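Local coordinates for protein ATP-dependent DNA helicase uvsW (Enterobacteria phage T4, PDB 2OCA) that couples ATP hydrolysis to 3'-5' unwinding of duplex DNA and drives branch migration of Holliday junctions in phage T4 recombination and repair, at residues 300-305 with 496-501; 317-322 with 474-479; 426-431 with 478-483; 453-458 with 483-488. The protein carries 1 engineered substitution. All blocks are in the same frame, centred on the assembly; numbering follows the deposited sequence.

Contact 1. Residues 300-305 with 496-501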
# COMPACT_ATOMS: atom_id res chain seq x y z
N ASN A 300 -4.84 2.65 -13.32
CA ASN A 300 -5.80 1.64 -12.89
C ASN A 300 -6.33 0.86 -14.09
O ASN A 300 -7.21 1.35 -14.80
CB ASN A 300 -6.98 2.29 -12.17
CG ASN A 300 -6.75 2.42 -10.69
OD1 ASN A 300 -5.64 2.72 -10.25
ND2 ASN A 300 -7.81 2.23 -9.91
N SER A 301 -5.79 -0.33 -14.33
CA SER A 301 -6.26 -1.14 -15.44
C SER A 301 -7.52 -1.88 -15.04
O SER A 301 -7.49 -2.78 -14.20
CB SER A 301 -5.19 -2.14 -15.87
OG SER A 301 -4.18 -1.50 -16.63
N ILE A 302 -8.65 -1.50 -15.63
CA ILE A 302 -9.90 -2.16 -15.31
C ILE A 302 -10.32 -3.14 -16.40
O ILE A 302 -10.55 -2.76 -17.54
CB ILE A 302 -11.02 -1.13 -15.11
CG1 ILE A 302 -10.59 -0.07 -14.10
CG2 ILE A 302 -12.29 -1.84 -14.63
CD1 ILE A 302 -10.11 -0.64 -12.79
N PHE A 303 -10.41 -4.40 -16.02
CA PHE A 303 -10.83 -5.44 -16.94
C PHE A 303 -12.35 -5.54 -16.87
O PHE A 303 -12.91 -6.06 -15.91
CB PHE A 303 -10.21 -6.77 -16.55
CG PHE A 303 -8.84 -6.98 -17.12
CD1 PHE A 303 -8.68 -7.50 -18.39
CD2 PHE A 303 -7.71 -6.70 -16.36
CE1 PHE A 303 -7.42 -7.73 -18.92
CE2 PHE A 303 -6.44 -6.93 -16.88
CZ PHE A 303 -6.30 -7.45 -18.16
N LEU A 304 -13.00 -5.03 -17.91
CA LEU A 304 -14.45 -5.05 -18.00
C LEU A 304 -14.85 -6.33 -18.73
O LEU A 304 -14.69 -6.42 -19.95
CB LEU A 304 -14.89 -3.82 -18.77
CG LEU A 304 -16.29 -3.27 -18.54
CD1 LEU A 304 -16.52 -2.99 -17.06
CD2 LEU A 304 -16.43 -1.98 -19.36
N ARG A 305 -15.37 -7.31 -17.99
CA ARG A 305 -15.77 -8.59 -18.59
C ARG A 305 -17.18 -8.58 -19.17
O ARG A 305 -18.10 -8.04 -18.55
CB ARG A 305 -15.66 -9.73 -17.58
CG ARG A 305 -15.80 -11.12 -18.22
CD ARG A 305 -14.62 -11.36 -19.12
NE ARG A 305 -14.92 -12.14 -20.32
CZ ARG A 305 -15.33 -13.40 -20.29
NH1 ARG A 305 -15.51 -14.00 -19.12
NH2 ARG A 305 -15.56 -14.06 -21.41
N VAL A 496 -2.13 -0.82 -11.27
CA VAL A 496 -2.93 -1.81 -10.55
C VAL A 496 -3.96 -2.40 -11.50
O VAL A 496 -4.36 -1.76 -12.47
CB VAL A 496 -3.66 -1.13 -9.39
CG1 VAL A 496 -4.49 -2.13 -8.64
CG2 VAL A 496 -2.65 -0.46 -8.47
N MET A 497 -4.42 -3.62 -11.23
CA MET A 497 -5.41 -4.23 -12.10
C MET A 497 -6.65 -4.62 -11.33
O MET A 497 -6.58 -5.08 -10.20
CB MET A 497 -4.82 -5.46 -12.77
CG MET A 497 -3.59 -5.12 -13.57
SD MET A 497 -2.74 -6.55 -14.21
CE MET A 497 -1.38 -6.73 -13.01
N LYS A 498 -7.81 -4.40 -11.95
CA LYS A 498 -9.08 -4.73 -11.32
C LYS A 498 -9.99 -5.36 -12.37
O LYS A 498 -9.92 -5.01 -13.54
CB LYS A 498 -9.76 -3.47 -10.77
CG LYS A 498 -8.91 -2.64 -9.81
CD LYS A 498 -9.70 -1.43 -9.32
CE LYS A 498 -8.92 -0.64 -8.27
NZ LYS A 498 -9.71 0.50 -7.73
N THR A 499 -10.83 -6.29 -11.93
CA THR A 499 -11.76 -6.95 -12.82
C THR A 499 -13.16 -6.59 -12.37
O THR A 499 -13.44 -6.52 -11.18
CB THR A 499 -11.62 -8.45 -12.77
OG1 THR A 499 -10.28 -8.80 -13.13
CG2 THR A 499 -12.59 -9.09 -13.74
N VAL A 500 -14.04 -6.37 -13.34
CA VAL A 500 -15.41 -6.00 -13.06
C VAL A 500 -16.30 -6.51 -14.18
O VAL A 500 -15.98 -6.32 -15.35
CB VAL A 500 -15.55 -4.47 -13.01
CG1 VAL A 500 -17.01 -4.08 -12.93
CG2 VAL A 500 -14.78 -3.91 -11.83
N ASN A 501 -17.40 -7.16 -13.83
CA ASN A 501 -18.32 -7.64 -14.85
C ASN A 501 -19.12 -6.44 -15.31
O ASN A 501 -19.52 -5.61 -14.50
CB ASN A 501 -19.27 -8.70 -14.27
CG ASN A 501 -18.55 -9.94 -13.81
OD1 ASN A 501 -17.92 -10.65 -14.60
ND2 ASN A 501 -18.62 -10.21 -12.51
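Ser301 to Arg305 and Val496 to Val500 are joined by five backbone hydrogen bonds of a parallel strand pair. Ser301 N gives to Val496 O at 2.7 Å, and Ser301 O takes Lys498 N at 2.8 Å. Phe303 repeats the pattern with Lys498 and Val500, and Arg305 N closes the series on Val500 O at 2.9 Å. Alpha-carbon contacts to the same carbonyls support it, such as Met497 CA to Ser301 O at 3.3 Å.

The side-chain contacts sort by sheet face. On the face of Ile302, Leu304 and Val500, the Lys498 chain runs side by side with Ile302. Because it is extended beyond CG, its methylenes run past Ile302 CD1, which is 3.5 Å from Lys498 CB. Ile302 CG2 meets Val500 CG2, and Leu304 CD1 meets Val500 CG1, both at 4.3 Å. Trp335 of helix 330-344 packs on Ile302, Leu304 and Val500.

On the other face Phe303 CB comes within 4.0 Å of Thr499 OG1, and the Phe303 ring presents its edge to Lys498 O. Leu478 and Ile485 of helix 476-490 lie against Phe303.

Strand 495-501 is an edge strand, within this chain, of the parallel sheet of this RecA-like helicase domain. Its grip on strand 298-305 rests on main-chain bonds, while side chains add mainly apolar contact on the two faces.

Contact 2. Residues 317-322 with 474-479; sequences KTYQEE and LNYLLK
The Tyr476 ring takes Tyr319 CB over one face, 4.1 Å from the ring centroid, a CH-pi contact. Lys317 O lies at its edge, in the ring plane, 3.5 Å from Tyr476 CE2. Tyr319 turns its own ring edge toward the same Tyr476 ring, an offset edge-to-face pair with planes at 72°. At the Tyr319 edge sit Tyr476 CB, 3.5 Å from Tyr319 CD1, and Leu477 CD2. Beyond this, His480 meets the Tyr319 ring, and Tyr319 OH is hydrogen-bonded to Lys427 NZ.

The polar centre is the carboxylate of Glu322. CG stands anti to the backbone N (chi1 -168°) and the chain stays extended, which carries the carboxylate to the start of helix 476-490. Glu322 OE1 accepts Tyr476 N at 2.7 Å through its syn lone pair. Glu322 OE2 accepts two donors from opposite faces of its plane. Leu477 N comes in nearly straight, at 3.0 Å and 175°. Asn475 ND2, also at 3.0 Å, arrives from above the carboxylate plane.

Asn475 is the N-cap residue of that helix. Its side chain also bonds to Asp456 O and Ala458 N, which ties the helix start to the end of strand 450-457. Helix 319-327 has its own start closed by a capping box of Thr318 and Glu321.

A buried carboxylate thus meets three N-H groups at a helix N-terminus. The two backbone donors and the helix dipole would probably stabilise its negative charge.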
# COMPACT_ATOMS: atom_id res chain seq x y z
N LYS A 317 -14.79 -10.81 -35.62
CA LYS A 317 -14.95 -9.45 -36.10
C LYS A 317 -13.65 -8.66 -36.12
O LYS A 317 -12.85 -8.73 -35.20
CB LYS A 317 -16.02 -8.74 -35.28
CG LYS A 317 -17.37 -9.37 -35.53
CD LYS A 317 -18.51 -8.57 -34.96
CE LYS A 317 -19.81 -9.22 -35.34
NZ LYS A 317 -19.89 -9.34 -36.83
N THR A 318 -13.45 -7.91 -37.20
CA THR A 318 -12.25 -7.12 -37.36
C THR A 318 -12.16 -6.03 -36.30
O THR A 318 -13.17 -5.67 -35.68
CB THR A 318 -12.21 -6.42 -38.71
OG1 THR A 318 -13.17 -5.36 -38.73
CG2 THR A 318 -12.52 -7.40 -39.82
N TYR A 319 -10.95 -5.51 -36.13
CA TYR A 319 -10.68 -4.46 -35.17
C TYR A 319 -11.62 -3.26 -35.36
O TYR A 319 -12.23 -2.78 -34.41
CB TYR A 319 -9.22 -4.01 -35.29
CG TYR A 319 -8.85 -2.87 -34.37
CD1 TYR A 319 -9.00 -3.00 -32.99
CD2 TYR A 319 -8.42 -1.65 -34.87
CE1 TYR A 319 -8.73 -1.95 -32.13
CE2 TYR A 319 -8.14 -0.59 -34.02
CZ TYR A 319 -8.30 -0.74 -32.66
OH TYR A 319 -8.09 0.33 -31.80
N GLN A 320 -11.73 -2.79 -36.60
CA GLN A 320 -12.60 -1.67 -36.92
C GLN A 320 -14.05 -1.99 -36.53
O GLN A 320 -14.76 -1.13 -35.99
CB GLN A 320 -12.53 -1.35 -38.43
CG GLN A 320 -13.57 -0.33 -38.91
CD GLN A 320 -14.19 -0.68 -40.28
OE1 GLN A 320 -13.51 -0.64 -41.31
NE2 GLN A 320 -15.48 -1.02 -40.28
N GLU A 321 -14.49 -3.22 -36.79
CA GLU A 321 -15.86 -3.58 -36.44
C GLU A 321 -16.03 -3.62 -34.93
O GLU A 321 -16.98 -3.06 -34.39
CB GLU A 321 -16.23 -4.94 -37.05
CG GLU A 321 -16.20 -4.96 -38.57
CD GLU A 321 -16.45 -6.34 -39.18
OE1 GLU A 321 -15.87 -7.34 -38.68
OE2 GLU A 321 -17.20 -6.42 -40.17
N GLU A 322 -15.08 -4.27 -34.25
CA GLU A 322 -15.13 -4.41 -32.80
C GLU A 322 -15.22 -3.06 -32.09
O GLU A 322 -15.98 -2.91 -31.14
CB GLU A 322 -13.90 -5.18 -32.31
CG GLU A 322 -14.00 -5.62 -30.85
CD GLU A 322 -12.73 -6.29 -30.34
OE1 GLU A 322 -12.17 -7.12 -31.09
OE2 GLU A 322 -12.31 -5.99 -29.20
N LEU A 474 -8.99 -14.10 -28.18
CA LEU A 474 -8.97 -12.75 -27.63
C LEU A 474 -9.58 -11.77 -28.61
O LEU A 474 -9.33 -11.85 -29.82
CB LEU A 474 -7.53 -12.32 -27.34
CG LEU A 474 -6.85 -12.68 -26.02
CD1 LEU A 474 -7.24 -14.08 -25.58
CD2 LEU A 474 -5.34 -12.55 -26.20
N ASN A 475 -10.41 -10.86 -28.10
CA ASN A 475 -10.97 -9.84 -28.97
C ASN A 475 -9.81 -8.85 -29.03
O ASN A 475 -8.89 -8.94 -28.22
CB ASN A 475 -12.23 -9.22 -28.35
CG ASN A 475 -12.04 -8.78 -26.91
OD1 ASN A 475 -11.75 -9.59 -26.04
ND2 ASN A 475 -12.21 -7.49 -26.66
N TYR A 476 -9.84 -7.91 -29.97
CA TYR A 476 -8.73 -6.97 -30.09
C TYR A 476 -8.46 -6.05 -28.90
O TYR A 476 -7.31 -5.87 -28.50
CB TYR A 476 -8.91 -6.13 -31.35
CG TYR A 476 -8.66 -6.92 -32.60
CD1 TYR A 476 -7.37 -7.18 -33.03
CD2 TYR A 476 -9.72 -7.45 -33.34
CE1 TYR A 476 -7.13 -7.96 -34.15
CE2 TYR A 476 -9.49 -8.23 -34.46
CZ TYR A 476 -8.19 -8.48 -34.86
OH TYR A 476 -7.94 -9.24 -35.98
N LEU A 477 -9.52 -5.49 -28.33
CA LEU A 477 -9.35 -4.59 -27.21
C LEU A 477 -8.70 -5.27 -26.01
O LEU A 477 -8.07 -4.60 -25.18
CB LEU A 477 -10.69 -3.96 -26.81
CG LEU A 477 -11.35 -3.16 -27.95
CD1 LEU A 477 -12.55 -2.41 -27.45
CD2 LEU A 477 -10.34 -2.20 -28.52
N LEU A 478 -8.82 -6.59 -25.93
CA LEU A 478 -8.20 -7.30 -24.82
C LEU A 478 -6.71 -7.48 -25.10
O LEU A 478 -5.89 -7.26 -24.21
CB LEU A 478 -8.88 -8.66 -24.61
CG LEU A 478 -8.40 -9.55 -23.44
CD1 LEU A 478 -8.57 -8.86 -22.10
CD2 LEU A 478 -9.19 -10.84 -23.47
N LYS A 479 -6.37 -7.86 -26.34
CA LYS A 479 -4.95 -8.03 -26.72
C LYS A 479 -4.21 -6.74 -26.45
O LYS A 479 -3.14 -6.74 -25.85
CB LYS A 479 -4.80 -8.35 -28.21
CG LYS A 479 -5.09 -9.80 -28.57
CD LYS A 479 -4.32 -10.24 -29.83
CE LYS A 479 -4.89 -9.66 -31.11
NZ LYS A 479 -6.27 -10.14 -31.33

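Contact 3. Residues 426-431 with 478-483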
# COMPACT_ATOMS: atom_id res chain seq x y z
N VAL A 426 -6.96 2.98 -26.01
CA VAL A 426 -5.91 3.30 -26.96
C VAL A 426 -5.59 2.04 -27.74
O VAL A 426 -6.43 1.13 -27.87
CB VAL A 426 -4.62 3.77 -26.23
CG1 VAL A 426 -4.20 5.12 -26.77
CG2 VAL A 426 -4.85 3.85 -24.72
N LYS A 427 -4.38 1.96 -28.26
CA LYS A 427 -3.99 0.79 -29.02
C LYS A 427 -3.04 0.01 -28.12
O LYS A 427 -3.30 -0.12 -26.93
CB LYS A 427 -3.30 1.22 -30.31
CG LYS A 427 -4.03 2.34 -31.07
CD LYS A 427 -5.23 1.84 -31.90
CE LYS A 427 -5.90 3.01 -32.63
NZ LYS A 427 -6.92 2.60 -33.65
N SER A 428 -1.94 -0.49 -28.68
CA SER A 428 -0.97 -1.23 -27.89
C SER A 428 0.11 -0.32 -27.34
O SER A 428 1.01 -0.77 -26.64
CB SER A 428 -0.32 -2.31 -28.75
OG SER A 428 -1.26 -3.30 -29.11
N LYS A 429 0.00 0.97 -27.66
CA LYS A 429 0.97 1.96 -27.21
C LYS A 429 0.42 2.72 -26.02
O LYS A 429 -0.79 2.75 -25.79
CB LYS A 429 1.28 2.93 -28.35
CG LYS A 429 1.58 2.25 -29.68
CD LYS A 429 1.48 3.24 -30.83
CE LYS A 429 1.51 2.54 -32.19
NZ LYS A 429 1.21 3.48 -33.31
N ILE A 430 1.31 3.36 -25.27
CA ILE A 430 0.91 4.11 -24.08
C ILE A 430 1.27 5.59 -24.12
O ILE A 430 1.30 6.27 -23.09
CB ILE A 430 1.55 3.50 -22.83
CG1 ILE A 430 3.08 3.50 -22.98
CG2 ILE A 430 1.06 2.08 -22.64
CD1 ILE A 430 3.82 3.15 -21.71
N ILE A 431 1.55 6.11 -25.32
CA ILE A 431 1.92 7.51 -25.48
C ILE A 431 0.92 8.43 -24.77
O ILE A 431 1.31 9.41 -24.13
CB ILE A 431 2.02 7.88 -26.98
CG1 ILE A 431 3.25 7.22 -27.61
CG2 ILE A 431 2.14 9.39 -27.13
CD1 ILE A 431 3.30 5.70 -27.51
N LEU A 478 -8.82 -6.59 -25.93
CA LEU A 478 -8.20 -7.30 -24.82
C LEU A 478 -6.71 -7.48 -25.10
O LEU A 478 -5.89 -7.26 -24.21
CB LEU A 478 -8.88 -8.66 -24.61
CG LEU A 478 -8.40 -9.55 -23.44
CD1 LEU A 478 -8.57 -8.86 -22.10
CD2 LEU A 478 -9.19 -10.84 -23.47
N LYS A 479 -6.37 -7.86 -26.34
CA LYS A 479 -4.95 -8.03 -26.72
C LYS A 479 -4.21 -6.74 -26.45
O LYS A 479 -3.14 -6.74 -25.85
CB LYS A 479 -4.80 -8.35 -28.21
CG LYS A 479 -5.09 -9.80 -28.57
CD LYS A 479 -4.32 -10.24 -29.83
CE LYS A 479 -4.89 -9.66 -31.11
NZ LYS A 479 -6.27 -10.14 -31.33
N HIS A 480 -4.80 -5.63 -26.88
CA HIS A 480 -4.24 -4.31 -26.69
C HIS A 480 -4.05 -3.98 -25.21
O HIS A 480 -2.98 -3.51 -24.80
CB HIS A 480 -5.15 -3.27 -27.35
CG HIS A 480 -5.13 -3.33 -28.85
ND1 HIS A 480 -6.03 -2.63 -29.63
CD2 HIS A 480 -4.33 -3.99 -29.71
CE1 HIS A 480 -5.78 -2.87 -30.90
NE2 HIS A 480 -4.75 -3.69 -30.98
N GLY A 481 -5.08 -4.22 -24.40
CA GLY A 481 -4.98 -3.95 -22.98
C GLY A 481 -3.84 -4.75 -22.37
O GLY A 481 -3.12 -4.26 -21.50
N ILE A 482 -3.68 -5.98 -22.82
CA ILE A 482 -2.61 -6.80 -22.30
C ILE A 482 -1.27 -6.23 -22.76
O ILE A 482 -0.31 -6.18 -21.99
CB ILE A 482 -2.81 -8.28 -22.72
CG1 ILE A 482 -4.08 -8.81 -22.05
CG2 ILE A 482 -1.59 -9.13 -22.35
CD1 ILE A 482 -4.36 -10.28 -22.28
N ASP A 483 -1.20 -5.79 -24.02
CA ASP A 483 0.04 -5.20 -24.51
C ASP A 483 0.37 -3.97 -23.68
O ASP A 483 1.53 -3.70 -23.40
CB ASP A 483 -0.08 -4.77 -25.98
CG ASP A 483 -0.02 -5.93 -26.94
OD1 ASP A 483 0.64 -6.95 -26.60
OD2 ASP A 483 -0.60 -5.82 -28.04
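Ser428 and His480 bring the two backbones together, with their CA atoms 4.6 Å apart. Segment 426-431 forms no regular helix or strand. Segment 478-483 is helical; its internal bonds include Asp483 N to Lys479 O. His480 and Asp483, three residues apart, both reach the loop.

Ser428 OG is the polar link. It donates to Asp483 OD2 at 2.8 Å, meeting that oxygen on its anti side and 18° out of the carboxylate plane. OG lies anti to the carbonyl carbon of Ser428 (chi1 -67°), which brings the hydroxyl within bonding distance of Asp483. Ser428 OG is also 3.2 Å from His480 CD2, which places it between the imidazole and the carboxylate. Ser428 CB adds a contact of 3.7 Å with Asp483 CB.

The His480 side chain rests against the backbone of the loop. His480 CB is 3.7 Å from Lys427 O, and Ser428 N lies over one face of the ring, toward the rim. The carbonyl oxygen of Lys427 accepts from Arg484 NH1.

This is a surface contact of the helicase C-terminal domain. The loop leads from strand 417-422 to helix 431-440, and here it lies against helix 476-490. Further along the loop, Ile430 packs on Arg484, Arg487 and Tyr488 of that helix.

Contact 4. Residues 453-458 with 483-488. Unlike the reference sequence in segment 453-458: Asp457 (reference Ser).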
# COMPACT_ATOMS: atom_id res chain seq x y z
N ASP A 453 -7.52 3.04 -17.16
CA ASP A 453 -7.38 2.40 -18.46
C ASP A 453 -8.38 1.25 -18.57
O ASP A 453 -8.20 0.20 -17.96
CB ASP A 453 -5.94 1.89 -18.63
CG ASP A 453 -5.74 1.11 -19.92
OD1 ASP A 453 -6.60 1.25 -20.82
OD2 ASP A 453 -4.73 0.37 -20.02
N LEU A 454 -9.44 1.45 -19.34
CA LEU A 454 -10.46 0.43 -19.50
C LEU A 454 -10.12 -0.58 -20.59
O LEU A 454 -9.86 -0.23 -21.74
CB LEU A 454 -11.82 1.07 -19.78
CG LEU A 454 -12.22 2.24 -18.86
CD1 LEU A 454 -13.59 2.76 -19.27
CD2 LEU A 454 -12.24 1.81 -17.39
N ILE A 455 -10.10 -1.85 -20.20
CA ILE A 455 -9.80 -2.92 -21.12
C ILE A 455 -11.10 -3.68 -21.27
O ILE A 455 -11.68 -4.13 -20.28
CB ILE A 455 -8.74 -3.86 -20.56
CG1 ILE A 455 -7.47 -3.08 -20.26
CG2 ILE A 455 -8.47 -4.98 -21.54
CD1 ILE A 455 -6.35 -3.93 -19.67
N ASP A 456 -11.57 -3.81 -22.50
CA ASP A 456 -12.82 -4.52 -22.75
C ASP A 456 -12.49 -5.99 -22.95
O ASP A 456 -12.00 -6.39 -24.00
CB ASP A 456 -13.51 -3.94 -23.97
CG ASP A 456 -13.99 -2.51 -23.73
OD1 ASP A 456 -14.97 -2.32 -22.99
OD2 ASP A 456 -13.37 -1.56 -24.27
N ASP A 457 -12.76 -6.79 -21.91
CA ASP A 457 -12.48 -8.22 -21.93
C ASP A 457 -13.65 -9.03 -22.46
O ASP A 457 -14.58 -9.35 -21.72
CB ASP A 457 -12.14 -8.72 -20.52
CG ASP A 457 -11.81 -10.20 -20.49
OD1 ASP A 457 -12.06 -10.90 -21.50
OD2 ASP A 457 -11.30 -10.67 -19.44
N ALA A 458 -13.59 -9.36 -23.75
CA ALA A 458 -14.63 -10.15 -24.38
C ALA A 458 -13.97 -11.41 -24.92
O ALA A 458 -14.32 -11.91 -26.00
CB ALA A 458 -15.28 -9.36 -25.51
N ASP A 483 -1.20 -5.79 -24.02
CA ASP A 483 0.04 -5.20 -24.51
C ASP A 483 0.37 -3.97 -23.68
O ASP A 483 1.53 -3.70 -23.40
CB ASP A 483 -0.08 -4.77 -25.98
CG ASP A 483 -0.02 -5.93 -26.94
OD1 ASP A 483 0.64 -6.95 -26.60
OD2 ASP A 483 -0.60 -5.82 -28.04
N ARG A 484 -0.66 -3.23 -23.28
CA ARG A 484 -0.48 -2.04 -22.48
C ARG A 484 0.03 -2.37 -21.08
O ARG A 484 0.86 -1.65 -20.53
CB ARG A 484 -1.80 -1.28 -22.38
CG ARG A 484 -1.82 0.01 -23.15
CD ARG A 484 -3.13 0.17 -23.86
NE ARG A 484 -4.29 0.04 -22.99
CZ ARG A 484 -5.50 -0.27 -23.44
NH1 ARG A 484 -5.68 -0.48 -24.73
NH2 ARG A 484 -6.53 -0.39 -22.60
N ILE A 485 -0.48 -3.46 -20.51
CA ILE A 485 -0.08 -3.88 -19.17
C ILE A 485 1.38 -4.30 -19.17
O ILE A 485 2.13 -3.97 -18.25
CB ILE A 485 -0.98 -5.04 -18.65
CG1 ILE A 485 -2.35 -4.48 -18.27
CG2 ILE A 485 -0.35 -5.72 -17.44
CD1 ILE A 485 -3.39 -5.54 -18.02
N GLN A 486 1.79 -5.01 -20.21
CA GLN A 486 3.17 -5.45 -20.31
C GLN A 486 4.08 -4.22 -20.46
O GLN A 486 5.21 -4.22 -19.99
CB GLN A 486 3.35 -6.39 -21.50
CG GLN A 486 4.76 -6.90 -21.65
CD GLN A 486 5.26 -7.59 -20.39
OE1 GLN A 486 4.71 -8.60 -19.94
NE2 GLN A 486 6.32 -7.03 -19.80
N ARG A 487 3.56 -3.17 -21.10
CA ARG A 487 4.34 -1.96 -21.28
C ARG A 487 4.47 -1.20 -19.96
O ARG A 487 5.51 -0.63 -19.68
CB ARG A 487 3.70 -1.06 -22.35
CG ARG A 487 4.48 0.22 -22.61
CD ARG A 487 5.71 0.04 -23.51
NE ARG A 487 5.35 -0.06 -24.93
CZ ARG A 487 4.79 -1.13 -25.49
NH1 ARG A 487 4.54 -2.21 -24.77
NH2 ARG A 487 4.48 -1.13 -26.79
N TYR A 488 3.41 -1.19 -19.15
CA TYR A 488 3.46 -0.50 -17.86
C TYR A 488 4.50 -1.15 -16.96
O TYR A 488 5.20 -0.48 -16.21
CB TYR A 488 2.12 -0.57 -17.12
CG TYR A 488 0.94 0.02 -17.84
CD1 TYR A 488 1.09 1.13 -18.67
CD2 TYR A 488 -0.33 -0.50 -17.66
CE1 TYR A 488 -0.00 1.70 -19.30
CE2 TYR A 488 -1.43 0.05 -18.29
CZ TYR A 488 -1.26 1.15 -19.11
OH TYR A 488 -2.35 1.70 -19.75
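Asp453 OD2 is gripped by two donors across the contact. Tyr488 OH gives to it at 2.7 Å, from above the carboxylate plane. Arg484 NE gives to it at 3.0 Å, in the guanidinium plane and on the syn side. Both arrive from the same face of the carboxylate.

Arg484 NH2 lies beside Asp453 OD1 and completes the salt bridge, but the modelled separation is too short to be trusted in detail. The carboxylate and guanidinium planes are turned 47° apart. The Asp453 carboxylate stands almost square to the Tyr488 ring, at 85°, and OD2 meets that ring at its edge. Asp453 CG is anti to the backbone N (chi1 175°), which carries the carboxylate across to Arg484 and Tyr488.

Beside the polar group, Ile455 CD1 touches Ile485 CD1 at 3.8 Å, and these side chains cross at about a right angle. Phe303 also packs on Ile455.

Strand 450-457 and helix 476-490 are thus joined by a buried ion pair beside apolar packing. The tyrosine hydroxyl and the arginine would probably stabilise the ionised form of Asp453.

All four contacts lie in the C-terminal helicase domain, and three of them use helix 476-490. Contact 4 is buried, contacts 1 and 2 are partly so, and contact 3 is at the surface. Contacts 1 and 4 reach the same sheet: strands 298-305 and 450-457 are neighbours in it, and helix 476-490 covers both. Their chemistry differs: main-chain bonds at the sheet margin, an ion pair under the helix. Contact 2 also centres on a carboxylate, but it meets a helix start instead of an arginine. In contact 3 a serine hydroxyl meets an aspartate. Contacts 2 and 3 adjoin through Tyr319 and His480.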